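Local coordinates for Serine/threonine-protein kinase PknI (PDB 5XLM) that is a membrane-bound serine/threonine kinase that slows mycobacterial growth in the infected host, the part described being its extracellular sensor domain, whose dimerisation probably activates the kinase, at residues Thr39-Ile44 with Asn63-Phe68; Ala81-Asp86 with Pro95-Phe100; Gly144-Glu149 with Ala170-Ser175. One frame throughout, in Å; residues are numbered along the deposited sequence.

Contact 1 (Thr39-Ile44 with Asn63-Phe68)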
loop_
_atom_site.group_PDB
_atom_site.type_symbol
_atom_site.label_atom_id
_atom_site.label_comp_id
_atom_site.label_asym_id
_atom_site.label_seq_id
_atom_site.Cartn_x
_atom_site.Cartn_y
_atom_site.Cartn_z
ATOM N N THR A 39 11.823 -3.634 -5.097
ATOM C CA THR A 39 11.146 -4.420 -4.076
ATOM C C THR A 39 10.893 -3.554 -2.849
ATOM O O THR A 39 11.816 -2.920 -2.325
ATOM C CB THR A 39 11.976 -5.644 -3.695
ATOM O OG1 THR A 39 12.171 -6.469 -4.851
ATOM C CG2 THR A 39 11.268 -6.451 -2.612
ATOM N N TYR A 40 9.645 -3.528 -2.394
ATOM C CA TYR A 40 9.243 -2.718 -1.254
ATOM C C TYR A 40 8.613 -3.593 -0.181
ATOM O O TYR A 40 7.849 -4.516 -0.483
ATOM C CB TYR A 40 8.259 -1.616 -1.671
ATOM C CG TYR A 40 8.923 -0.412 -2.295
ATOM C CD1 TYR A 40 9.338 -0.430 -3.620
ATOM C CD2 TYR A 40 9.132 0.748 -1.559
ATOM C CE1 TYR A 40 9.942 0.670 -4.193
ATOM C CE2 TYR A 40 9.738 1.855 -2.123
ATOM C CZ TYR A 40 10.141 1.810 -3.439
ATOM O OH TYR A 40 10.743 2.908 -4.008
ATOM N N ARG A 41 8.946 -3.295 1.069
ATOM C CA ARG A 41 8.388 -3.974 2.230
ATOM C C ARG A 41 7.394 -3.036 2.903
ATOM O O ARG A 41 7.757 -1.923 3.298
ATOM C CB ARG A 41 9.493 -4.385 3.201
ATOM C CG ARG A 41 9.025 -4.646 4.621
ATOM C CD ARG A 41 10.193 -5.068 5.498
ATOM N NE ARG A 41 9.870 -4.995 6.919
ATOM C CZ ARG A 41 10.124 -3.940 7.684
ATOM N NH1 ARG A 41 10.705 -2.866 7.166
ATOM N NH2 ARG A 41 9.796 -3.957 8.971
ATOM N N ILE A 42 6.147 -3.480 3.022
ATOM C CA ILE A 42 5.074 -2.681 3.600
ATOM C C ILE A 42 4.715 -3.277 4.952
ATOM O O ILE A 42 4.397 -4.468 5.051
ATOM C CB ILE A 42 3.847 -2.622 2.680
ATOM C CG1 ILE A 42 4.223 -2.001 1.333
ATOM C CG2 ILE A 42 2.719 -1.841 3.343
ATOM C CD1 ILE A 42 3.050 -1.826 0.388
ATOM N N GLU A 43 4.769 -2.453 5.993
ATOM C CA GLU A 43 4.402 -2.860 7.344
ATOM C C GLU A 43 3.090 -2.180 7.712
ATOM O O GLU A 43 3.032 -0.951 7.822
ATOM C CB GLU A 43 5.500 -2.513 8.345
ATOM C CG GLU A 43 5.210 -3.005 9.758
ATOM C CD GLU A 43 6.309 -2.649 10.744
ATOM O OE1 GLU A 43 6.776 -1.490 10.728
ATOM O OE2 GLU A 43 6.711 -3.533 11.528
ATOM N N ILE A 44 2.042 -2.978 7.887
ATOM C CA ILE A 44 0.761 -2.491 8.383
ATOM C C ILE A 44 0.781 -2.648 9.899
ATOM O O ILE A 44 0.639 -3.757 10.419
ATOM C CB ILE A 44 -0.411 -3.250 7.750
ATOM C CG1 ILE A 44 -0.351 -3.136 6.227
ATOM C CG2 ILE A 44 -1.736 -2.712 8.262
ATOM C CD1 ILE A 44 -0.467 -1.715 5.718
ATOM N N ASN A 63 4.021 -7.484 8.102
ATOM C CA ASN A 63 4.892 -7.094 7.002
ATOM C C ASN A 63 4.578 -7.925 5.764
ATOM O O ASN A 63 4.356 -9.136 5.856
ATOM C CB ASN A 63 6.366 -7.272 7.372
ATOM C CG ASN A 63 6.800 -6.367 8.504
ATOM O OD1 ASN A 63 7.291 -5.261 8.276
ATOM N ND2 ASN A 63 6.625 -6.832 9.733
ATOM N N THR A 64 4.559 -7.263 4.610
ATOM C CA THR A 64 4.396 -7.917 3.319
ATOM C C THR A 64 5.362 -7.279 2.332
ATOM O O THR A 64 5.813 -6.147 2.522
ATOM C CB THR A 64 2.956 -7.812 2.793
ATOM O OG1 THR A 64 2.552 -6.438 2.770
ATOM C CG2 THR A 64 2.001 -8.605 3.674
ATOM N N TRP A 65 5.679 -8.015 1.272
ATOM C CA TRP A 65 6.647 -7.565 0.282
ATOM C C TRP A 65 5.986 -7.430 -1.081
ATOM O O TRP A 65 5.164 -8.264 -1.474
ATOM C CB TRP A 65 7.843 -8.517 0.210
ATOM C CG TRP A 65 8.809 -8.284 1.326
ATOM C CD1 TRP A 65 9.959 -7.549 1.274
ATOM C CD2 TRP A 65 8.697 -8.760 2.671
ATOM N NE1 TRP A 65 10.577 -7.552 2.501
ATOM C CE2 TRP A 65 9.820 -8.285 3.377
ATOM C CE3 TRP A 65 7.759 -9.548 3.346
ATOM C CZ2 TRP A 65 10.033 -8.574 4.722
ATOM C CZ3 TRP A 65 7.971 -9.832 4.685
ATOM C CH2 TRP A 65 9.099 -9.345 5.359
ATOM N N TRP A 66 6.357 -6.370 -1.797
ATOM C CA TRP A 66 5.716 -6.006 -3.048
ATOM C C TRP A 66 6.770 -5.581 -4.059
ATOM O O TRP A 66 7.824 -5.051 -3.696
ATOM C CB TRP A 66 4.700 -4.874 -2.842
ATOM C CG TRP A 66 3.641 -5.193 -1.830
ATOM C CD1 TRP A 66 3.760 -5.139 -0.471
ATOM C CD2 TRP A 66 2.299 -5.611 -2.099
ATOM N NE1 TRP A 66 2.576 -5.503 0.123
ATOM C CE2 TRP A 66 1.661 -5.795 -0.855
ATOM C CE3 TRP A 66 1.574 -5.846 -3.272
ATOM C CZ2 TRP A 66 0.335 -6.207 -0.750
ATOM C CZ3 TRP A 66 0.255 -6.253 -3.166
ATOM C CH2 TRP A 66 -0.351 -6.430 -1.914
ATOM N N ALA A 67 6.476 -5.823 -5.332
ATOM C CA ALA A 67 7.308 -5.369 -6.438
ATOM C C ALA A 67 6.604 -4.185 -7.091
ATOM O O ALA A 67 5.549 -4.346 -7.713
ATOM C CB ALA A 67 7.553 -6.498 -7.436
ATOM N N PHE A 68 7.179 -2.997 -6.933
ATOM C CA PHE A 68 6.591 -1.760 -7.428
ATOM C C PHE A 68 7.207 -1.368 -8.765
ATOM O O PHE A 68 8.415 -1.517 -8.974
ATOM C CB PHE A 68 6.791 -0.619 -6.425
ATOM C CG PHE A 68 5.695 -0.493 -5.404
ATOM C CD1 PHE A 68 4.715 0.477 -5.539
ATOM C CD2 PHE A 68 5.654 -1.332 -4.301
ATOM C CE1 PHE A 68 3.710 0.605 -4.598
ATOM C CE2 PHE A 68 4.649 -1.209 -3.357
ATOM C CZ PHE A 68 3.677 -0.240 -3.506
HETATM O O HOH W 1 1.582 -5.705 5.234
#

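Contact 2 (Ala81-Asp86 with Pro95-Phe100)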
loop_
_atom_site.group_PDB
_atom_site.type_symbol
_atom_site.label_atom_id
_atom_site.label_comp_id
_atom_site.label_asym_id
_atom_site.label_seq_id
_atom_site.Cartn_x
_atom_site.Cartn_y
_atom_site.Cartn_z
ATOM N N ALA A 81 1.668 -2.486 -7.954
ATOM C CA ALA A 81 2.396 -3.331 -7.020
ATOM C C ALA A 81 1.822 -4.739 -7.046
ATOM O O ALA A 81 0.616 -4.924 -6.843
ATOM C CB ALA A 81 2.336 -2.762 -5.598
ATOM N N THR A 82 2.682 -5.723 -7.297
ATOM C CA THR A 82 2.297 -7.124 -7.239
ATOM C C THR A 82 2.929 -7.757 -6.008
ATOM O O THR A 82 4.087 -7.482 -5.684
ATOM C CB THR A 82 2.693 -7.876 -8.515
ATOM O OG1 THR A 82 2.339 -9.263 -8.379
ATOM C CG2 THR A 82 4.187 -7.749 -8.791
ATOM N N MET A 83 2.157 -8.590 -5.317
ATOM C CA MET A 83 2.595 -9.134 -4.040
ATOM C C MET A 83 3.617 -10.245 -4.240
ATOM O O MET A 83 3.465 -11.105 -5.111
ATOM C CB MET A 83 1.400 -9.662 -3.250
ATOM C CG MET A 83 1.689 -9.914 -1.784
ATOM S SD MET A 83 0.202 -10.383 -0.879
ATOM C CE MET A 83 0.816 -10.447 0.801
ATOM N N LEU A 84 4.663 -10.214 -3.424
ATOM C CA LEU A 84 5.691 -11.239 -3.421
ATOM C C LEU A 84 5.424 -12.233 -2.296
ATOM O O LEU A 84 4.618 -11.990 -1.394
ATOM C CB LEU A 84 7.076 -10.602 -3.275
ATOM C CG LEU A 84 7.435 -9.527 -4.306
ATOM C CD1 LEU A 84 8.768 -8.889 -3.953
ATOM C CD2 LEU A 84 7.468 -10.103 -5.716
ATOM N N ASP A 85 6.106 -13.372 -2.364
ATOM C CA ASP A 85 5.927 -14.389 -1.339
ATOM C C ASP A 85 6.579 -13.945 -0.034
ATOM O O ASP A 85 7.530 -13.160 -0.023
ATOM C CB ASP A 85 6.503 -15.725 -1.808
ATOM C CG ASP A 85 5.947 -16.904 -1.033
ATOM O OD1 ASP A 85 6.239 -17.014 0.177
ATOM O OD2 ASP A 85 5.198 -17.708 -1.631
ATOM N N ASP A 86 6.046 -14.457 1.079
ATOM C CA ASP A 86 6.457 -13.966 2.392
ATOM C C ASP A 86 7.919 -14.283 2.683
ATOM O O ASP A 86 8.657 -13.428 3.187
ATOM C CB ASP A 86 5.558 -14.555 3.479
ATOM C CG ASP A 86 4.173 -13.946 3.480
ATOM O OD1 ASP A 86 4.020 -12.803 2.997
ATOM O OD2 ASP A 86 3.237 -14.608 3.974
ATOM N N PRO A 95 -1.257 -18.412 -3.762
ATOM C CA PRO A 95 -1.826 -18.183 -5.096
ATOM C C PRO A 95 -1.672 -16.740 -5.580
ATOM O O PRO A 95 -1.379 -15.865 -4.764
ATOM C CB PRO A 95 -3.305 -18.534 -4.903
ATOM C CG PRO A 95 -3.566 -18.234 -3.474
ATOM C CD PRO A 95 -2.308 -18.620 -2.749
ATOM N N PRO A 96 -1.851 -16.506 -6.882
ATOM C CA PRO A 96 -1.717 -15.141 -7.405
ATOM C C PRO A 96 -2.671 -14.177 -6.717
ATOM O O PRO A 96 -3.832 -14.498 -6.453
ATOM C CB PRO A 96 -2.056 -15.298 -8.892
ATOM C CG PRO A 96 -1.714 -16.710 -9.200
ATOM C CD PRO A 96 -2.048 -17.490 -7.961
ATOM N N VAL A 97 -2.159 -12.984 -6.424
ATOM C CA VAL A 97 -2.931 -11.904 -5.826
ATOM C C VAL A 97 -2.992 -10.761 -6.828
ATOM O O VAL A 97 -1.981 -10.419 -7.452
ATOM C CB VAL A 97 -2.313 -11.436 -4.491
ATOM C CG1 VAL A 97 -3.112 -10.278 -3.905
ATOM C CG2 VAL A 97 -2.242 -12.593 -3.506
ATOM N N ARG A 98 -4.177 -10.182 -6.988
ATOM C CA ARG A 98 -4.347 -9.105 -7.950
ATOM C C ARG A 98 -3.484 -7.906 -7.560
ATOM O O ARG A 98 -3.385 -7.570 -6.374
ATOM C CB ARG A 98 -5.819 -8.694 -8.049
ATOM C CG ARG A 98 -6.563 -8.583 -6.716
ATOM C CD ARG A 98 -6.505 -7.174 -6.132
ATOM N NE ARG A 98 -7.519 -6.965 -5.100
ATOM C CZ ARG A 98 -7.607 -5.875 -4.345
ATOM N NH1 ARG A 98 -6.734 -4.887 -4.495
ATOM N NH2 ARG A 98 -8.565 -5.773 -3.433
ATOM N N PRO A 99 -2.836 -7.254 -8.521
ATOM C CA PRO A 99 -2.046 -6.065 -8.197
ATOM C C PRO A 99 -2.938 -4.874 -7.891
ATOM O O PRO A 99 -4.007 -4.700 -8.480
ATOM C CB PRO A 99 -1.227 -5.832 -9.471
ATOM C CG PRO A 99 -2.094 -6.389 -10.561
ATOM C CD PRO A 99 -2.784 -7.587 -9.956
ATOM N N PHE A 100 -2.490 -4.048 -6.951
ATOM C CA PHE A 100 -3.187 -2.815 -6.621
ATOM C C PHE A 100 -2.403 -1.624 -7.157
ATOM O O PHE A 100 -1.186 -1.687 -7.349
ATOM C CB PHE A 100 -3.419 -2.686 -5.106
ATOM C CG PHE A 100 -2.200 -2.272 -4.321
ATOM C CD1 PHE A 100 -1.290 -3.216 -3.876
ATOM C CD2 PHE A 100 -1.988 -0.942 -3.997
ATOM C CE1 PHE A 100 -0.180 -2.837 -3.141
ATOM C CE2 PHE A 100 -0.877 -0.558 -3.267
ATOM C CZ PHE A 100 0.027 -1.507 -2.838
HETATM O O HOH W 2 -0.899 -8.378 -5.978
#

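Contact 3 (Gly144-Glu149 with Ala170-Ser175)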
loop_
_atom_site.group_PDB
_atom_site.type_symbol
_atom_site.label_atom_id
_atom_site.label_comp_id
_atom_site.label_asym_id
_atom_site.label_seq_id
_atom_site.Cartn_x
_atom_site.Cartn_y
_atom_site.Cartn_z
ATOM N N GLY A 144 13.754 8.618 1.725
ATOM C CA GLY A 144 13.692 7.576 0.719
ATOM C C GLY A 144 12.584 6.573 0.969
ATOM O O GLY A 144 12.009 6.024 0.024
ATOM N N ASP A 145 12.285 6.321 2.240
ATOM C CA ASP A 145 11.171 5.462 2.608
ATOM C C ASP A 145 9.874 6.268 2.599
ATOM O O ASP A 145 9.860 7.473 2.328
ATOM C CB ASP A 145 11.418 4.826 3.974
ATOM C CG ASP A 145 11.634 5.856 5.066
ATOM O OD1 ASP A 145 12.160 6.948 4.760
ATOM O OD2 ASP A 145 11.276 5.576 6.229
ATOM N N LEU A 146 8.764 5.599 2.899
ATOM C CA LEU A 146 7.455 6.234 2.889
ATOM C C LEU A 146 6.709 5.887 4.168
ATOM O O LEU A 146 6.800 4.761 4.665
ATOM C CB LEU A 146 6.629 5.797 1.670
ATOM C CG LEU A 146 7.305 5.924 0.302
ATOM C CD1 LEU A 146 7.753 4.562 -0.209
ATOM C CD2 LEU A 146 6.385 6.607 -0.698
ATOM N N VAL A 147 5.974 6.862 4.694
ATOM C CA VAL A 147 5.162 6.690 5.891
ATOM C C VAL A 147 3.740 7.112 5.561
ATOM O O VAL A 147 3.523 8.136 4.904
ATOM C CB VAL A 147 5.717 7.503 7.079
ATOM C CG1 VAL A 147 4.819 7.356 8.295
ATOM C CG2 VAL A 147 7.136 7.062 7.403
ATOM N N GLY A 148 2.773 6.317 6.001
ATOM C CA GLY A 148 1.388 6.640 5.743
ATOM C C GLY A 148 0.430 5.895 6.644
ATOM O O GLY A 148 0.712 5.692 7.827
ATOM N N GLU A 149 -0.708 5.481 6.097
ATOM C CA GLU A 149 -1.709 4.811 6.909
ATOM C C GLU A 149 -2.699 4.097 6.006
ATOM O O GLU A 149 -2.904 4.486 4.853
ATOM C CB GLU A 149 -2.447 5.800 7.819
ATOM C CG GLU A 149 -3.157 6.900 7.058
ATOM C CD GLU A 149 -3.716 7.980 7.963
ATOM O OE1 GLU A 149 -4.147 7.658 9.091
ATOM O OE2 GLU A 149 -3.719 9.157 7.541
ATOM N N ALA A 170 1.221 2.891 8.610
ATOM C CA ALA A 170 1.893 2.044 7.635
ATOM C C ALA A 170 3.248 2.637 7.281
ATOM O O ALA A 170 3.406 3.858 7.219
ATOM C CB ALA A 170 1.051 1.876 6.364
ATOM N N VAL A 171 4.221 1.759 7.049
ATOM C CA VAL A 171 5.565 2.143 6.636
ATOM C C VAL A 171 5.953 1.296 5.435
ATOM O O VAL A 171 5.679 0.091 5.399
ATOM C CB VAL A 171 6.592 1.970 7.778
ATOM C CG1 VAL A 171 7.996 2.310 7.297
ATOM C CG2 VAL A 171 6.216 2.830 8.971
ATOM N N ALA A 172 6.578 1.928 4.445
ATOM C CA ALA A 172 7.061 1.241 3.255
ATOM C C ALA A 172 8.523 1.601 3.043
ATOM O O ALA A 172 8.875 2.784 3.004
ATOM C CB ALA A 172 6.232 1.612 2.021
ATOM N N SER A 173 9.370 0.585 2.914
ATOM C CA SER A 173 10.800 0.783 2.736
ATOM C C SER A 173 11.287 -0.070 1.577
ATOM O O SER A 173 10.879 -1.226 1.430
ATOM C CB SER A 173 11.570 0.442 4.019
ATOM O OG SER A 173 11.023 -0.698 4.658
ATOM N N ARG A 174 12.155 0.511 0.753
ATOM C CA ARG A 174 12.638 -0.165 -0.443
ATOM C C ARG A 174 13.754 -1.138 -0.086
ATOM O O ARG A 174 14.675 -0.797 0.663
ATOM C CB ARG A 174 13.128 0.859 -1.466
ATOM C CG ARG A 174 13.512 0.262 -2.808
ATOM C CD ARG A 174 13.966 1.339 -3.778
ATOM N NE ARG A 174 14.237 0.799 -5.109
ATOM C CZ ARG A 174 15.406 0.294 -5.488
ATOM N NH1 ARG A 174 16.420 0.252 -4.633
ATOM N NH2 ARG A 174 15.562 -0.173 -6.720
ATOM N N SER A 175 13.671 -2.353 -0.624
ATOM C CA SER A 175 14.643 -3.414 -0.365
ATOM C C SER A 175 15.278 -3.806 -1.696
ATOM O O SER A 175 14.944 -4.836 -2.284
ATOM C CB SER A 175 13.973 -4.615 0.320
ATOM O OG SER A 175 13.245 -4.209 1.465
#

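Contact 1 (Thr39-Ile44 with Asn63-Phe68)
Arg41 lies along Trp65, the two side chains running side by side on the same face of the sheet. Its CB sits over the indole, 3.8 Å from the centroid of the five-membered ring in a CH-pi contact, and CD continues along the rim to 3.6 Å from CZ2 of Trp65. With CG anti to the backbone N (chi1 160°) and the chain extended as far as NE, the guanidinium is carried past the indole to Asn63. There OD1 of Asn63 is 2.9 Å from NE and 2.9 Å from NH2 of Arg41; the amide and guanidinium planes lie nearly parallel, 14° apart, with OD1 approaching obliquely. NH1 makes a weak hydrogen bond to Ser173 OG. The long arginine suits this place because its methylenes can lie along the indole.

On the other face Ile42 CD1 lies over one face of the Trp66 indole, 3.5 Å from CD1 of Trp66, and the same methyl meets the edge of Phe68. CB of Tyr40 packs 3.7 Å from CD2 of Phe68, and the two rings are set obliquely. This largely apolar face, with Thr64 at one end, turns toward the inside of an antiparallel barrel-like sheet, in which strands 38-51 and 62-72 are neighbours. Pairs Tyr40-Trp66 and Ile42-Thr64 are hydrogen-bonded, each through two backbone N-H...O bonds; Thr39, Arg41 and Glu43 face Ala67, Trp65 and Asn63 in non-hydrogen-bonded positions.

A second shell positions the Trp66 indole. Its NE1 donates to OG1 of Thr64 (2.8 Å), two residues back on the same side of its strand, which restrains the indole against Ile42. A water bonded to that OG1 also donates to Ile42 O. Farther out, His89 stacks on Trp65, Phe100 meets Trp66 edge-to-face, and Thr39 OG1 bonds to Asp177 O.

Contact 2 (Ala81-Asp86 with Pro95-Phe100)
Strands 77-83 and 100-105 are consecutive antiparallel neighbours of the barrel-like sheet, joined by a long loop, and this contact lies where they meet at the loop end. Ala81 and Phe100 form the one bridge, a hydrogen-bonded pair: Ala81 N donates to Phe100 O at 3.0 Å, and Phe100 N returns a longer bond to Ala81 O at 3.2 Å, arriving in the carbonyl plane.

The side chains of this pair also touch. CG of Phe100 stands between its backbone N and carbonyl carbon (chi1 77°), which brings the ring back beside Ala81, whose CB comes obliquely to 3.5 Å from CE1 of Phe100. A single methyl suits this place, because it leaves room for the ring; Trp66, from strand 62-72, takes a further position around Phe100 in an edge-to-face contact. Just before the bridge, Pro99 has no N-H to offer and packs instead through carbon, its CA 3.2 Å from Ala81 O.

On the Val97 side of Pro99, direct pairing between these two segments gives way to a water bridge, although Met83 keeps a backbone bond to Lys93. Met83 N donates to the water at 3.1 Å, and this water makes weak bonds to Val97 O and Arg98 O. Arg98 itself turns outward, where its guanidinium forms a salt bridge with Glu114. Beside the bridging water the extended Met83 side chain starts toward the 95-100 segment but its end leads away; SD of Met83 passes 4.2 Å from CG2 of Val97.

Contact 3 (Gly144-Glu149 with Ala170-Ser175)
Leu146 and Ala172 pair within the beta hairpin made by strands 146-154 and 165-174, part of the barrel-like antiparallel sheet, and the leucine shows how the hairpin meets the interior. Its CB lies 4.0 Å from Ala172 O, the carbonyl that also accepts the Leu146 N-H. CG is anti to the carbonyl carbon (chi1 -51°), and from it the two methyls part. CD1 turns back toward the partner strand, 3.8 Å from Ala172 O and 4.0 Å from Ala172 CB, and also lies 3.9 Å from CE2 of the Tyr40 ring. CD2 diverges from Ala172. Leu138, Pro140 and Leu36 complete the apolar surroundings of the side chain, and a branched leucine packs well against the small Ala172 among these neighbours.

Val147 and Val171 form the next, non-hydrogen-bonded pair on the opposite face, their beta-branched side chains well suited to extended backbone. Near the start of the strand Asp145 contributes little more than its CB, 3.4 Å from Ala172 O, while Glu149 points away from the partner strand, and its OE2 forms a salt bridge with Arg139.

Gly148 and Ala170, both compact and buried, make the second hydrogen-bonded pair. Gly148 N donates to Ala170 O almost straight, but the return bond meets its acceptor off-axis: Ala170 N lies 3.0 Å from Gly148 O, well above the carbonyl plane, at a C=O...N angle of 117°.

Along the chain the three contacts come in series, yet all belong to one antiparallel sheet whose main strands follow sequence order before the last, 165-174, returns to pair with 38-51. Contact 1 is central: its centre is about 10 Å from that of contact 2 and about 9 Å from that of contact 3. Strand 62-72 bonds to 77-83 through Ala67 N and Thr82 O, and strand 38-51 to 165-174 through Glu43 N and Val171 O. Contacts 2 and 3, with centres about 17 Å apart, do not touch. The continuous pairing thus unites distant sequence regions in one compact, helix-free sensor domain.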